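Local coordinates for mandelate racemase/muconate lactonizing enzyme (PDB 2QDD), which is of unknown function but, as a magnesium-dependent member of the enolase superfamily, probably acts on a carboxylate substrate through an enolate intermediate, at residues M241-L246 and G263-P268. Residues are numbered along the deposited sequence; the frame is centred on the assembly and turned at random.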
ATOM      1  N   MET A 241     -13.124 -16.023  12.123  1.00 27.55           N
ATOM      2  CA  MET A 241     -13.238 -17.252  11.343  1.00 26.75           C
ATOM      3  C   MET A 241     -14.106 -16.964  10.120  1.00 28.07           C
ATOM      4  O   MET A 241     -15.240 -16.499  10.255  1.00 31.42           O
ATOM      5  CB  MET A 241     -13.877 -18.340  12.216  1.00 27.10           C
ATOM      6  CG  MET A 241     -14.318 -19.619  11.504  1.00 27.12           C
ATOM      7  SD  MET A 241     -13.099 -20.934  11.427  1.00 30.24           S
ATOM      8  CE  MET A 241     -12.309 -20.885  13.043  1.00 31.40           C
ATOM      9  N   LEU A 242     -13.572 -17.221   8.930  1.00 25.14           N
ATOM     10  CA  LEU A 242     -14.357 -17.075   7.703  1.00 24.31           C
ATOM     11  C   LEU A 242     -14.898 -18.410   7.217  1.00 27.17           C
ATOM     12  O   LEU A 242     -14.352 -19.456   7.558  1.00 25.56           O
ATOM     13  CB  LEU A 242     -13.533 -16.412   6.604  1.00 21.72           C
ATOM     14  CG  LEU A 242     -13.075 -14.977   6.861  1.00 27.04           C
ATOM     15  CD1 LEU A 242     -12.288 -14.499   5.671  1.00 21.73           C
ATOM     16  CD2 LEU A 242     -14.238 -14.040   7.145  1.00 25.71           C
ATOM     17  N   ASP A 243     -15.973 -18.362   6.427  1.00 25.37           N
ATOM     18  CA  ASP A 243     -16.712 -19.560   6.014  1.00 25.57           C
ATOM     19  C   ASP A 243     -17.398 -19.333   4.663  1.00 24.05           C
ATOM     20  O   ASP A 243     -16.846 -19.678   3.622  1.00 23.54           O
ATOM     21  CB  ASP A 243     -17.716 -19.976   7.109  1.00 34.74           C
ATOM     22  CG  ASP A 243     -18.450 -21.295   6.798  1.00 38.99           C
ATOM     23  OD1 ASP A 243     -18.043 -22.041   5.879  1.00 43.87           O
ATOM     24  OD2 ASP A 243     -19.446 -21.588   7.493  1.00 46.13           O
ATOM     25  N   GLU A 244     -18.585 -18.735   4.683  1.00 26.09           N
ATOM     26  CA  GLU A 244     -19.492 -18.761   3.529  1.00 28.37           C
ATOM     27  C   GLU A 244     -19.051 -17.910   2.336  1.00 31.23           C
ATOM     28  O   GLU A 244     -19.497 -18.152   1.217  1.00 35.59           O
ATOM     29  CB  GLU A 244     -20.912 -18.383   3.953  1.00 28.51           C
ATOM     30  CG  GLU A 244     -21.589 -19.420   4.853  1.00 29.26           C
ATOM     31  CD  GLU A 244     -21.408 -19.132   6.338  1.00 38.36           C
ATOM     32  OE1 GLU A 244     -20.588 -18.258   6.686  1.00 39.26           O
ATOM     33  OE2 GLU A 244     -22.086 -19.780   7.164  1.00 47.72           O
ATOM     34  N   CYS A 245     -18.182 -16.924   2.572  1.00 26.93           N
ATOM     35  CA  CYS A 245     -17.691 -16.056   1.498  1.00 31.47           C
ATOM     36  C   CYS A 245     -16.580 -16.688   0.658  1.00 28.69           C
ATOM     37  O   CYS A 245     -16.148 -16.108  -0.338  1.00 37.89           O
ATOM     38  CB  CYS A 245     -17.260 -14.680   2.032  1.00 30.63           C
ATOM     39  SG  CYS A 245     -15.946 -14.696   3.288  1.00 37.82           S
ATOM     40  N   LEU A 246     -16.127 -17.873   1.058  1.00 25.92           N
ATOM     41  CA  LEU A 246     -14.960 -18.502   0.452  1.00 31.85           C
ATOM     42  C   LEU A 246     -15.350 -19.614  -0.523  1.00 32.53           C
ATOM     43  O   LEU A 246     -15.492 -20.772  -0.140  1.00 39.95           O
ATOM     44  CB  LEU A 246     -14.039 -19.058   1.539  1.00 34.58           C
ATOM     45  CG  LEU A 246     -13.512 -18.122   2.622  1.00 34.16           C
ATOM     46  CD1 LEU A 246     -13.123 -18.961   3.815  1.00 36.05           C
ATOM     47  CD2 LEU A 246     -12.330 -17.304   2.122  1.00 33.45           C
ATOM     48  N   GLY A 263      -8.605 -17.995  10.908  1.00 25.83           N
ATOM     49  CA  GLY A 263      -9.147 -19.318  10.683  1.00 23.12           C
ATOM     50  C   GLY A 263     -10.169 -19.323   9.572  1.00 26.65           C
ATOM     51  O   GLY A 263     -10.809 -18.297   9.298  1.00 22.18           O
ATOM     52  N   VAL A 264     -10.309 -20.478   8.924  1.00 23.08           N
ATOM     53  CA  VAL A 264     -11.407 -20.735   7.984  1.00 23.49           C
ATOM     54  C   VAL A 264     -12.142 -22.051   8.295  1.00 25.51           C
ATOM     55  O   VAL A 264     -11.562 -22.971   8.866  1.00 18.47           O
ATOM     56  CB  VAL A 264     -10.951 -20.713   6.485  1.00 22.00           C
ATOM     57  CG1 VAL A 264     -10.223 -19.408   6.136  1.00 24.60           C
ATOM     58  CG2 VAL A 264     -10.081 -21.929   6.137  1.00 19.44           C
ATOM     59  N   LYS A 265     -13.423 -22.116   7.933  1.00 22.37           N
ATOM     60  CA  LYS A 265     -14.124 -23.388   7.754  1.00 24.73           C
ATOM     61  C   LYS A 265     -13.927 -23.896   6.341  1.00 23.14           C
ATOM     62  O   LYS A 265     -13.994 -23.122   5.383  1.00 28.47           O
ATOM     63  CB  LYS A 265     -15.623 -23.233   8.013  1.00 23.25           C
ATOM     64  CG  LYS A 265     -15.985 -22.978   9.456  1.00 28.78           C
ATOM     65  CD  LYS A 265     -17.432 -23.326   9.712  1.00 39.01           C
ATOM     66  CE  LYS A 265     -17.679 -23.582  11.180  1.00 43.09           C
ATOM     67  NZ  LYS A 265     -19.128 -23.545  11.523  1.00 50.61           N
ATOM     68  N   ILE A 266     -13.677 -25.195   6.210  1.00 21.99           N
ATOM     69  CA  ILE A 266     -13.636 -25.837   4.896  1.00 27.71           C
ATOM     70  C   ILE A 266     -14.789 -26.827   4.746  1.00 33.62           C
ATOM     71  O   ILE A 266     -14.970 -27.723   5.578  1.00 30.29           O
ATOM     72  CB  ILE A 266     -12.289 -26.547   4.618  1.00 27.79           C
ATOM     73  CG1 ILE A 266     -11.113 -25.649   5.013  1.00 24.99           C
ATOM     74  CG2 ILE A 266     -12.186 -26.940   3.141  1.00 22.07           C
ATOM     75  CD1 ILE A 266      -9.846 -26.404   5.215  1.00 16.95           C
ATOM     76  N   LYS A 267     -15.575 -26.636   3.688  1.00 28.83           N
ATOM     77  CA  LYS A 267     -16.742 -27.461   3.420  1.00 26.59           C
ATOM     78  C   LYS A 267     -16.734 -27.880   1.958  1.00 26.83           C
ATOM     79  O   LYS A 267     -16.871 -27.028   1.084  1.00 31.54           O
ATOM     80  CB  LYS A 267     -18.032 -26.699   3.751  1.00 26.81           C
ATOM     81  CG  LYS A 267     -18.165 -26.331   5.217  1.00 24.95           C
ATOM     82  CD  LYS A 267     -19.510 -25.760   5.525  1.00 26.44           C
ATOM     83  CE  LYS A 267     -19.449 -24.988   6.821  1.00 30.76           C
ATOM     84  NZ  LYS A 267     -20.764 -24.355   7.106  1.00 38.51           N
ATOM     85  N   PRO A 268     -16.567 -29.190   1.689  1.00 29.85           N
ATOM     86  CA  PRO A 268     -16.449 -29.744   0.334  1.00 29.53           C
ATOM     87  C   PRO A 268     -17.552 -29.312  -0.643  1.00 28.18           C
ATOM     88  O   PRO A 268     -17.253 -29.016  -1.799  1.00 29.10           O
ATOM     89  CB  PRO A 268     -16.504 -31.257   0.568  1.00 30.19           C
ATOM     90  CG  PRO A 268     -15.987 -31.440   1.938  1.00 31.80           C
ATOM     91  CD  PRO A 268     -16.460 -30.247   2.715  1.00 30.38           C
TER
HETATM   92  O   HOH W   1     -20.425 -22.630   4.554  1.00 35.91           O
HETATM   93  O   HOH W   2     -20.833 -23.245   9.514  1.00 45.30           O
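K267 NZ reaches D243 OD2 at 3.1 Å in a salt bridge that uses the syn lone pair of that oxygen; the same ammonium binds two waters and Y59 OH. The bridge lies at the C-terminal ends of the strands of a parallel beta-alpha-beta unit of the enolase-type barrel, strand 240-242 to strand 263-266 through helix 249-258. Register is set by two backbone bonds, L242 N to G263 O and K265 N to L242 O, the latter 2.8 Å long and almost collinear with the carbonyl (C=O...N 168°). Just past its strand, D243 has CG anti to its own N (chi1 -175°), which places the carboxylate against K265: OD1 lies 3.4 Å from K265 CB, OD2 3.5 Å from K265 CD. K265 runs on, extended, to a salt bridge with E220. D243, E244 and E220 are magnesium ligands, though the metal is absent from this chain. R270 holds D243 OD1 by a second salt bridge. Replacing D243 with an asparagine would probably leave K267 and R270 without this negative partner. M241 SD rests 3.5 Å from V264 C, while on the opposite face of the sheet, toward helix 249-258, L246 CD1 packs crosswise on V264 CG1 at 3.7 Å.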